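Local coordinates for protein yeast glycogen phosphorylase (Saccharomyces cerevisiae, PDB 1YGP) that belongs to the carbohydrate phosphorylase family of the GT-B clan and carries a bound pyridoxal-5'-phosphate, at residues W354-F357 with P358-V361; N435-F438 with L439-V442; R614-L617 with N618-I622; I623-Y626 with L627-N631. All coordinates share one frame; numbering follows the deposited sequence.

Contact 1 of 4, residues W354-F357 with P358-V361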
loop_
_atom_site.group_PDB
_atom_site.type_symbol
_atom_site.label_atom_id
_atom_site.label_comp_id
_atom_site.label_asym_id
_atom_site.label_seq_id
_atom_site.Cartn_x
_atom_site.Cartn_y
_atom_site.Cartn_z
ATOM N N TRP A 354 21.774 33.836 1.578
ATOM C CA TRP A 354 22.416 32.764 0.831
ATOM C C TRP A 354 23.899 32.646 1.069
ATOM O O TRP A 354 24.407 31.530 1.081
ATOM C CB TRP A 354 22.221 32.923 -0.670
ATOM C CG TRP A 354 20.818 32.497 -1.050
ATOM C CD1 TRP A 354 19.923 33.414 -1.516
ATOM C CD2 TRP A 354 20.274 31.241 -0.904
ATOM N NE1 TRP A 354 18.803 32.755 -1.652
ATOM C CE2 TRP A 354 18.960 31.472 -1.303
ATOM C CE3 TRP A 354 20.665 29.966 -0.501
ATOM C CZ2 TRP A 354 18.017 30.453 -1.303
ATOM C CZ3 TRP A 354 19.724 28.943 -0.503
ATOM C CH2 TRP A 354 18.412 29.182 -0.898
ATOM N N THR A 355 24.617 33.734 1.343
ATOM C CA THR A 355 26.046 33.647 1.596
ATOM C C THR A 355 26.409 32.847 2.832
ATOM O O THR A 355 27.568 32.478 2.980
ATOM C CB THR A 355 26.625 35.068 1.690
ATOM O OG1 THR A 355 25.657 35.947 2.278
ATOM C CG2 THR A 355 27.000 35.557 0.289
ATOM N N GLU A 356 25.447 32.543 3.710
ATOM C CA GLU A 356 25.713 31.710 4.864
ATOM C C GLU A 356 25.364 30.242 4.669
ATOM O O GLU A 356 25.635 29.420 5.560
ATOM C CB GLU A 356 24.949 32.173 6.055
ATOM C CG GLU A 356 25.251 33.597 6.404
ATOM C CD GLU A 356 24.745 33.930 7.785
ATOM O OE1 GLU A 356 23.569 33.699 8.073
ATOM O OE2 GLU A 356 25.548 34.423 8.570
ATOM N N PHE A 357 24.801 29.861 3.511
ATOM C CA PHE A 357 24.479 28.474 3.213
ATOM C C PHE A 357 25.658 27.563 3.534
ATOM O O PHE A 357 25.417 26.704 4.390
ATOM C CB PHE A 357 24.079 28.299 1.730
ATOM C CG PHE A 357 23.267 27.039 1.471
ATOM C CD1 PHE A 357 21.946 26.951 1.938
ATOM C CD2 PHE A 357 23.824 25.971 0.767
ATOM C CE1 PHE A 357 21.182 25.803 1.701
ATOM C CE2 PHE A 357 23.045 24.831 0.538
ATOM C CZ PHE A 357 21.730 24.741 0.998
ATOM N N PRO A 358 26.926 27.709 3.083
ATOM C CA PRO A 358 28.023 26.817 3.449
ATOM C C PRO A 358 28.254 26.750 4.948
ATOM O O PRO A 358 28.704 25.744 5.482
ATOM C CB PRO A 358 29.206 27.356 2.728
ATOM C CG PRO A 358 28.595 28.056 1.559
ATOM C CD PRO A 358 27.451 28.773 2.240
ATOM N N ASP A 359 27.925 27.795 5.695
ATOM C CA ASP A 359 28.142 27.747 7.127
ATOM C C ASP A 359 27.046 26.939 7.810
ATOM O O ASP A 359 27.184 26.548 8.968
ATOM C CB ASP A 359 28.191 29.180 7.663
ATOM C CG ASP A 359 29.271 30.023 6.989
ATOM O OD1 ASP A 359 30.438 29.628 7.029
ATOM O OD2 ASP A 359 28.946 31.065 6.411
ATOM N N GLN A 360 25.925 26.701 7.136
ATOM C CA GLN A 360 24.832 25.951 7.716
ATOM C C GLN A 360 24.568 24.586 7.087
ATOM O O GLN A 360 24.014 23.725 7.763
ATOM C CB GLN A 360 23.556 26.782 7.638
ATOM C CG GLN A 360 23.604 28.098 8.389
ATOM C CD GLN A 360 23.762 27.940 9.896
ATOM O OE1 GLN A 360 22.913 27.364 10.565
ATOM N NE2 GLN A 360 24.827 28.438 10.516
ATOM N N VAL A 361 24.918 24.266 5.851
ATOM C CA VAL A 361 24.562 22.979 5.290
ATOM C C VAL A 361 25.816 22.223 4.901
ATOM O O VAL A 361 26.662 22.813 4.239
ATOM C CB VAL A 361 23.679 23.191 4.044
ATOM C CG1 VAL A 361 23.293 21.865 3.426
ATOM C CG2 VAL A 361 22.410 23.891 4.430
#
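F357 lays its ring against V361, four residues further along the chain. Its side chain leaves the backbone with CG anti to the backbone N (chi1 -159°), which carries the ring forward to V361. CB comes first and touches the next residue, with F357 CB 3.4 Å from P358 CD. F357 CG is 4.1 Å from P358 N. Beyond it CD1 begins to meet the valine, and the far rim meets it more closely: F357 CE1 lies 3.6 Å from V361 CG2. F357 CZ and CE2 also touch V361 CB. The methyl V361 CG2 sits over one ring face, shifted toward the rim. It is 3.8 Å from the F357 ring centroid and 22° off the ring normal, a CH-pi contact.

The stretch is a short linker between helix 322-350 and strand 361-366 of the large mixed sheet. A 3-10 turn at 354-356 runs into the brief helix 357-360, and V361 starts the strand. F357 O accepts from two amides: V361 N at 2.9 Å and Q360 N at 2.8 Å. The V361 bond runs nearly along the C=O axis, while Q360 N stands above the carbonyl plane. E356 O receives two weak bonds, from D359 N and Q360 N. From helix 322-350, F347 meets the F357 ring edge-to-face, and I343 touches both F357 and V361.

Contact 2 of 4, residues N435-F438 with L439-V442. Unlike the reference sequence in segment 439-442: E440 (reference Gln).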
loop_
_atom_site.group_PDB
_atom_site.type_symbol
_atom_site.label_atom_id
_atom_site.label_comp_id
_atom_site.label_asym_id
_atom_site.label_seq_id
_atom_site.Cartn_x
_atom_site.Cartn_y
_atom_site.Cartn_z
ATOM N N ASN A 435 32.587 23.254 -16.577
ATOM C CA ASN A 435 33.791 22.695 -17.182
ATOM C C ASN A 435 34.637 23.765 -17.842
ATOM O O ASN A 435 35.865 23.695 -17.783
ATOM C CB ASN A 435 33.453 21.654 -18.250
ATOM C CG ASN A 435 34.692 20.925 -18.754
ATOM O OD1 ASN A 435 35.373 20.237 -18.015
ATOM N ND2 ASN A 435 35.078 20.937 -20.011
ATOM N N TRP A 436 33.987 24.776 -18.434
ATOM C CA TRP A 436 34.680 25.828 -19.157
ATOM C C TRP A 436 35.565 26.615 -18.227
ATOM O O TRP A 436 36.778 26.693 -18.443
ATOM C CB TRP A 436 33.703 26.809 -19.821
ATOM C CG TRP A 436 34.434 27.860 -20.638
ATOM C CD1 TRP A 436 34.539 29.133 -20.148
ATOM C CD2 TRP A 436 35.052 27.683 -21.859
ATOM N NE1 TRP A 436 35.236 29.774 -21.056
ATOM C CE2 TRP A 436 35.562 28.971 -22.085
ATOM C CE3 TRP A 436 35.270 26.681 -22.809
ATOM C CZ2 TRP A 436 36.281 29.272 -23.250
ATOM C CZ3 TRP A 436 35.990 26.975 -23.975
ATOM C CH2 TRP A 436 36.490 28.261 -24.193
ATOM N N PHE A 437 34.981 27.190 -17.192
ATOM C CA PHE A 437 35.789 27.955 -16.283
ATOM C C PHE A 437 36.857 27.076 -15.620
ATOM O O PHE A 437 37.994 27.528 -15.467
ATOM C CB PHE A 437 34.872 28.585 -15.265
ATOM C CG PHE A 437 33.865 29.544 -15.885
ATOM C CD1 PHE A 437 34.290 30.633 -16.643
ATOM C CD2 PHE A 437 32.501 29.342 -15.679
ATOM C CE1 PHE A 437 33.346 31.506 -17.184
ATOM C CE2 PHE A 437 31.568 30.223 -16.226
ATOM C CZ PHE A 437 31.989 31.304 -16.977
ATOM N N PHE A 438 36.588 25.807 -15.275
ATOM C CA PHE A 438 37.574 24.922 -14.645
ATOM C C PHE A 438 38.760 24.769 -15.585
ATOM O O PHE A 438 39.900 24.969 -15.173
ATOM C CB PHE A 438 36.945 23.543 -14.355
ATOM C CG PHE A 438 37.938 22.462 -13.972
ATOM C CD1 PHE A 438 38.675 22.540 -12.788
ATOM C CD2 PHE A 438 38.126 21.374 -14.824
ATOM C CE1 PHE A 438 39.599 21.535 -12.464
ATOM C CE2 PHE A 438 39.053 20.368 -14.500
ATOM C CZ PHE A 438 39.791 20.448 -13.320
ATOM N N LEU A 439 38.513 24.485 -16.858
ATOM C CA LEU A 439 39.575 24.317 -17.815
ATOM C C LEU A 439 40.344 25.622 -18.069
ATOM O O LEU A 439 41.551 25.602 -18.349
ATOM C CB LEU A 439 38.909 23.734 -19.037
ATOM C CG LEU A 439 39.395 22.358 -19.427
ATOM C CD1 LEU A 439 39.577 21.418 -18.249
ATOM C CD2 LEU A 439 38.356 21.785 -20.317
ATOM N N GLU A 440 39.713 26.788 -17.912
ATOM C CA GLU A 440 40.434 28.050 -17.964
ATOM C C GLU A 440 41.379 28.059 -16.781
ATOM O O GLU A 440 42.591 28.158 -16.964
ATOM C CB GLU A 440 39.542 29.259 -17.822
ATOM C CG GLU A 440 38.916 29.715 -19.116
ATOM C CD GLU A 440 38.152 31.034 -19.002
ATOM O OE1 GLU A 440 38.086 31.632 -17.917
ATOM O OE2 GLU A 440 37.609 31.471 -20.021
ATOM N N ASP A 441 40.876 27.860 -15.571
ATOM C CA ASP A 441 41.714 27.841 -14.393
ATOM C C ASP A 441 42.896 26.895 -14.509
ATOM O O ASP A 441 43.989 27.201 -14.029
ATOM C CB ASP A 441 40.865 27.458 -13.214
ATOM C CG ASP A 441 39.961 28.582 -12.747
ATOM O OD1 ASP A 441 39.342 29.263 -13.573
ATOM O OD2 ASP A 441 39.884 28.768 -11.532
ATOM N N VAL A 442 42.711 25.775 -15.208
ATOM C CA VAL A 442 43.787 24.829 -15.383
ATOM C C VAL A 442 44.769 25.455 -16.336
ATOM O O VAL A 442 45.967 25.452 -16.030
ATOM C CB VAL A 442 43.313 23.485 -15.966
ATOM C CG1 VAL A 442 44.485 22.516 -16.053
ATOM C CG2 VAL A 442 42.310 22.835 -15.038
#
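W436 and E440 meet at their polar ends, one helical turn apart. The indole and the carboxylate are turned 62° against each other. W436 NE1 reaches E440 OE2 at 3.1 Å, but the bond is bent and weak. The indole gets there with CG anti to the backbone N, chi1 -177°, while the glutamate chain is extended beyond CG. The other oxygen of the same carboxylate lies at the edge of the F437 ring, with E440 OE1 4.1 Å from F437 CD1. Here the two side chains run alongside each other and their planes are nearly perpendicular (83°).

F438 lies against two aliphatic residues. V442 CG2 stands over one ring face, 4.0 Å from the F438 centroid, in a CH-pi contact. L439 CD1 touches the ring at F438 CD2, 3.7 Å away. The other leucine methyl, L439 CD2, packs on N435 ND2 at 3.4 Å. That amide is held by S457 OG, and N435 OD1 accepts from I458 N.

All eight residues belong to helix 425-445. L439 and V442 face helix 451-456, F503 of helix 498-504 meets the F438 ring edge-to-face, and F437 packs edge-to-face on W389 and H390 at the start of helix 389-399.

Contact 3 of 4, residues R614-L617 with N618-I622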
loop_
_atom_site.group_PDB
_atom_site.type_symbol
_atom_site.label_atom_id
_atom_site.label_comp_id
_atom_site.label_asym_id
_atom_site.label_seq_id
_atom_site.Cartn_x
_atom_site.Cartn_y
_atom_site.Cartn_z
ATOM N N ARG A 614 36.657 -14.051 -5.972
ATOM C CA ARG A 614 37.225 -15.369 -6.017
ATOM C C ARG A 614 36.541 -16.426 -5.179
ATOM O O ARG A 614 37.166 -17.264 -4.532
ATOM C CB ARG A 614 38.710 -15.244 -5.675
ATOM C CG ARG A 614 39.340 -14.363 -6.738
ATOM C CD ARG A 614 40.791 -14.665 -6.864
ATOM N NE ARG A 614 41.479 -14.340 -5.631
ATOM C CZ ARG A 614 42.812 -14.443 -5.503
ATOM N NH1 ARG A 614 43.561 -14.854 -6.545
ATOM N NH2 ARG A 614 43.388 -14.135 -4.322
ATOM N N GLN A 615 35.208 -16.478 -5.224
ATOM C CA GLN A 615 34.482 -17.593 -4.613
ATOM C C GLN A 615 34.945 -18.888 -5.304
ATOM O O GLN A 615 35.016 -19.947 -4.668
ATOM C CB GLN A 615 32.971 -17.520 -4.816
ATOM C CG GLN A 615 32.252 -16.521 -3.965
ATOM C CD GLN A 615 32.320 -15.085 -4.441
ATOM O OE1 GLN A 615 32.648 -14.738 -5.575
ATOM N NE2 GLN A 615 31.944 -14.183 -3.566
ATOM N N GLN A 616 35.324 -18.826 -6.596
ATOM C CA GLN A 616 35.770 -20.009 -7.311
ATOM C C GLN A 616 37.093 -20.538 -6.790
ATOM O O GLN A 616 37.275 -21.758 -6.798
ATOM C CB GLN A 616 35.897 -19.755 -8.826
ATOM C CG GLN A 616 36.983 -18.857 -9.387
ATOM C CD GLN A 616 36.744 -17.377 -9.222
ATOM O OE1 GLN A 616 35.939 -16.944 -8.409
ATOM N NE2 GLN A 616 37.428 -16.538 -9.974
ATOM N N LEU A 617 37.979 -19.668 -6.261
ATOM C CA LEU A 617 39.255 -20.098 -5.700
ATOM C C LEU A 617 38.883 -20.930 -4.475
ATOM O O LEU A 617 39.386 -22.033 -4.275
ATOM C CB LEU A 617 40.108 -18.900 -5.245
ATOM C CG LEU A 617 41.643 -18.824 -4.998
ATOM C CD1 LEU A 617 41.806 -17.884 -3.837
ATOM C CD2 LEU A 617 42.319 -20.137 -4.606
ATOM N N ASN A 618 37.943 -20.444 -3.674
ATOM C CA ASN A 618 37.515 -21.124 -2.465
ATOM C C ASN A 618 36.879 -22.467 -2.776
ATOM O O ASN A 618 37.201 -23.464 -2.115
ATOM C CB ASN A 618 36.537 -20.231 -1.744
ATOM C CG ASN A 618 36.010 -20.761 -0.428
ATOM O OD1 ASN A 618 36.390 -21.816 0.066
ATOM N ND2 ASN A 618 35.092 -20.057 0.206
ATOM N N VAL A 619 36.038 -22.537 -3.822
ATOM C CA VAL A 619 35.417 -23.797 -4.222
ATOM C C VAL A 619 36.497 -24.757 -4.750
ATOM O O VAL A 619 36.511 -25.940 -4.363
ATOM C CB VAL A 619 34.339 -23.613 -5.342
ATOM C CG1 VAL A 619 33.492 -24.865 -5.381
ATOM C CG2 VAL A 619 33.340 -22.534 -5.043
ATOM N N PHE A 620 37.450 -24.301 -5.581
ATOM C CA PHE A 620 38.508 -25.170 -6.086
ATOM C C PHE A 620 39.319 -25.752 -4.939
ATOM O O PHE A 620 39.739 -26.915 -4.975
ATOM C CB PHE A 620 39.429 -24.402 -7.036
ATOM C CG PHE A 620 38.733 -23.945 -8.306
ATOM C CD1 PHE A 620 37.560 -24.545 -8.761
ATOM C CD2 PHE A 620 39.253 -22.860 -9.010
ATOM C CE1 PHE A 620 36.913 -24.052 -9.903
ATOM C CE2 PHE A 620 38.604 -22.372 -10.147
ATOM C CZ PHE A 620 37.435 -22.962 -10.594
ATOM N N GLY A 621 39.484 -24.970 -3.885
ATOM C CA GLY A 621 40.110 -25.457 -2.685
ATOM C C GLY A 621 39.241 -26.527 -2.034
ATOM O O GLY A 621 39.823 -27.507 -1.551
ATOM N N ILE A 622 37.889 -26.405 -2.006
ATOM C CA ILE A 622 37.028 -27.423 -1.379
ATOM C C ILE A 622 37.132 -28.713 -2.139
ATOM O O ILE A 622 37.445 -29.734 -1.521
ATOM C CB ILE A 622 35.506 -27.090 -1.329
ATOM C CG1 ILE A 622 35.275 -25.966 -0.358
ATOM C CG2 ILE A 622 34.696 -28.284 -0.824
ATOM C CD1 ILE A 622 33.806 -25.676 -0.104
#
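Q616 turns CG between its backbone N and carbonyl carbon (chi1 70°), and F620 has CG beside its backbone N and anti to its carbonyl carbon (chi1 -65°). The two side chains then meet one helical turn apart. Q616 CG touches the ring at F620 CE2, 3.9 Å away, and Q616 CB lies near the outer ring atoms. Amide and ring planes stand almost perpendicular, at 88°. The backbone oxygen Q616 O also lies over a face of the F620 ring, while it accepts from F620 N at 2.8 Å. The glutamine amide points away, and its NE2 donates to E611 O.

V619 N bonds Q615 O at 2.9 Å. N618 sends its amide outward, where ND2 bonds Q605 OE1. R614 occupies the N-cap position, and the bond from N618 N to R614 O is weak at 3.4 Å. The R614 guanidinium bonds I714 O through NE and makes a salt bridge with D823 through NH1. Q615 NE2 donates to R608 O, and Q615 OE1 accepts from H610 N.

The motif is the first turns of an alpha-helix, 615-634, which follows strand 601-606 of the six-stranded parallel sheet in this GT-B protein. Its N-terminal end is near the cofactor pocket: Q615 has its side chain about 8 Å from pyridoxal-5'-phosphate and touches the pocket residue K607.

Contact 4 of 4, residues I623-Y626 with L627-N631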
loop_
_atom_site.group_PDB
_atom_site.type_symbol
_atom_site.label_atom_id
_atom_site.label_comp_id
_atom_site.label_asym_id
_atom_site.label_seq_id
_atom_site.Cartn_x
_atom_site.Cartn_y
_atom_site.Cartn_z
ATOM N N ILE A 623 36.883 -28.664 -3.453
ATOM C CA ILE A 623 36.997 -29.853 -4.279
ATOM C C ILE A 623 38.371 -30.467 -4.092
ATOM O O ILE A 623 38.392 -31.668 -3.826
ATOM C CB ILE A 623 36.783 -29.540 -5.767
ATOM C CG1 ILE A 623 35.393 -28.966 -6.015
ATOM C CG2 ILE A 623 36.911 -30.834 -6.554
ATOM C CD1 ILE A 623 35.196 -28.467 -7.454
ATOM N N TYR A 624 39.485 -29.716 -4.133
ATOM C CA TYR A 624 40.818 -30.273 -3.913
ATOM C C TYR A 624 40.856 -31.099 -2.633
ATOM O O TYR A 624 41.221 -32.276 -2.692
ATOM C CB TYR A 624 41.900 -29.172 -3.810
ATOM C CG TYR A 624 43.249 -29.737 -3.344
ATOM C CD1 TYR A 624 44.077 -30.422 -4.239
ATOM C CD2 TYR A 624 43.598 -29.658 -1.985
ATOM C CE1 TYR A 624 45.238 -31.036 -3.769
ATOM C CE2 TYR A 624 44.752 -30.272 -1.513
ATOM C CZ TYR A 624 45.565 -30.958 -2.410
ATOM O OH TYR A 624 46.716 -31.559 -1.936
ATOM N N ARG A 625 40.504 -30.527 -1.487
ATOM C CA ARG A 625 40.522 -31.252 -0.241
ATOM C C ARG A 625 39.681 -32.508 -0.402
ATOM O O ARG A 625 40.227 -33.582 -0.172
ATOM C CB ARG A 625 39.966 -30.367 0.866
ATOM C CG ARG A 625 39.859 -31.076 2.215
ATOM C CD ARG A 625 39.069 -30.250 3.203
ATOM N NE ARG A 625 39.913 -29.603 4.193
ATOM C CZ ARG A 625 39.743 -29.888 5.490
ATOM N NH1 ARG A 625 38.813 -30.777 5.894
ATOM N NH2 ARG A 625 40.464 -29.242 6.402
ATOM N N TYR A 626 38.438 -32.441 -0.885
ATOM C CA TYR A 626 37.579 -33.611 -1.059
ATOM C C TYR A 626 38.243 -34.722 -1.890
ATOM O O TYR A 626 38.244 -35.903 -1.517
ATOM C CB TYR A 626 36.278 -33.190 -1.735
ATOM C CG TYR A 626 35.320 -34.337 -1.983
ATOM C CD1 TYR A 626 34.756 -35.017 -0.897
ATOM C CD2 TYR A 626 34.973 -34.684 -3.292
ATOM C CE1 TYR A 626 33.831 -36.042 -1.123
ATOM C CE2 TYR A 626 34.049 -35.707 -3.523
ATOM C CZ TYR A 626 33.481 -36.377 -2.436
ATOM O OH TYR A 626 32.535 -37.366 -2.654
ATOM N N LEU A 627 38.837 -34.346 -3.018
ATOM C CA LEU A 627 39.541 -35.286 -3.870
ATOM C C LEU A 627 40.714 -35.937 -3.144
ATOM O O LEU A 627 40.941 -37.145 -3.259
ATOM C CB LEU A 627 40.005 -34.539 -5.112
ATOM C CG LEU A 627 39.399 -34.942 -6.446
ATOM C CD1 LEU A 627 37.957 -35.442 -6.323
ATOM C CD2 LEU A 627 39.520 -33.724 -7.331
ATOM N N ALA A 628 41.423 -35.162 -2.341
ATOM C CA ALA A 628 42.516 -35.677 -1.557
ATOM C C ALA A 628 42.009 -36.652 -0.485
ATOM O O ALA A 628 42.572 -37.733 -0.298
ATOM C CB ALA A 628 43.224 -34.504 -0.913
ATOM N N MET A 629 40.895 -36.351 0.180
ATOM C CA MET A 629 40.325 -37.191 1.226
ATOM C C MET A 629 39.922 -38.546 0.687
ATOM O O MET A 629 40.290 -39.597 1.205
ATOM C CB MET A 629 39.069 -36.610 1.815
ATOM C CG MET A 629 39.122 -35.221 2.373
ATOM S SD MET A 629 37.479 -34.909 3.049
ATOM C CE MET A 629 37.963 -34.909 4.751
ATOM N N LYS A 630 39.158 -38.486 -0.389
ATOM C CA LYS A 630 38.612 -39.644 -1.044
ATOM C C LYS A 630 39.679 -40.592 -1.529
ATOM O O LYS A 630 39.624 -41.800 -1.280
ATOM C CB LYS A 630 37.743 -39.178 -2.210
ATOM C CG LYS A 630 36.267 -39.250 -1.872
ATOM C CD LYS A 630 35.999 -40.741 -1.751
ATOM C CE LYS A 630 34.596 -41.097 -1.389
ATOM N NZ LYS A 630 33.694 -40.661 -2.436
ATOM N N ASN A 631 40.681 -40.007 -2.182
ATOM C CA ASN A 631 41.812 -40.749 -2.706
ATOM C C ASN A 631 42.560 -41.450 -1.577
ATOM O O ASN A 631 42.971 -42.605 -1.674
ATOM C CB ASN A 631 42.728 -39.784 -3.416
ATOM C CG ASN A 631 43.680 -40.498 -4.348
ATOM O OD1 ASN A 631 43.357 -40.708 -5.521
ATOM N ND2 ASN A 631 44.867 -40.898 -3.891
#
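L627 packs back on I623, the residue one turn earlier. The two side chains lie side by side and point the same way, with L627 CD2 4.0 Å from I623 CG2. Its other methyl, CD1, reaches toward the Y626 ring, but more loosely. L627 N bonds I623 O at 2.8 Å.

A628 follows. A628 N bonds Y624 O at 2.9 Å, and its methyl packs on Y646. This is the later part of helix 615-634, which packs among other helices of the GT-B fold. Helix 662-678 touches I623 and Y626, helix 820-840 touches Y624, and helix 782-790 reaches I623, Y624 and L627.

M629 has CG beside its own backbone N and anti to its carbonyl carbon, alongside R625, and its amide bonds R625 O. The R625 guanidinium makes a salt bridge with D835 and a hydrogen bond to P647 O.

K630 comes next and runs alongside Y626. Its CG lies over one face of the Y626 ring, 4.0 Å from Y626 CZ and offset toward the rim. The tyrosine reaches forward with CG anti to its backbone N (chi1 179°). K630 NZ forms a salt bridge with D681, and Y626 OH makes a weak hydrogen bond with the same oxygen, D681 OD2.

How the contacts relate
All four contacts are local, between residues about one helical turn apart. They form two groups. Contacts 3 and 4 follow one another along helix 615-634, contact 3 starting at its N-cap, with centres 14 Å apart. Contacts 1 and 2 are on separate elements of the other half of the chain, with centres 25 Å apart and nearest atoms about 17 Å apart. Contacts 1 and 3 lie on opposite sides of the chain's centre, their own centres 53 Å apart. Contact 3 is the one beside the cofactor pocket. Contact 4 continues its helix outward, 37 Å from the chain's centre against 25 Å for contact 3.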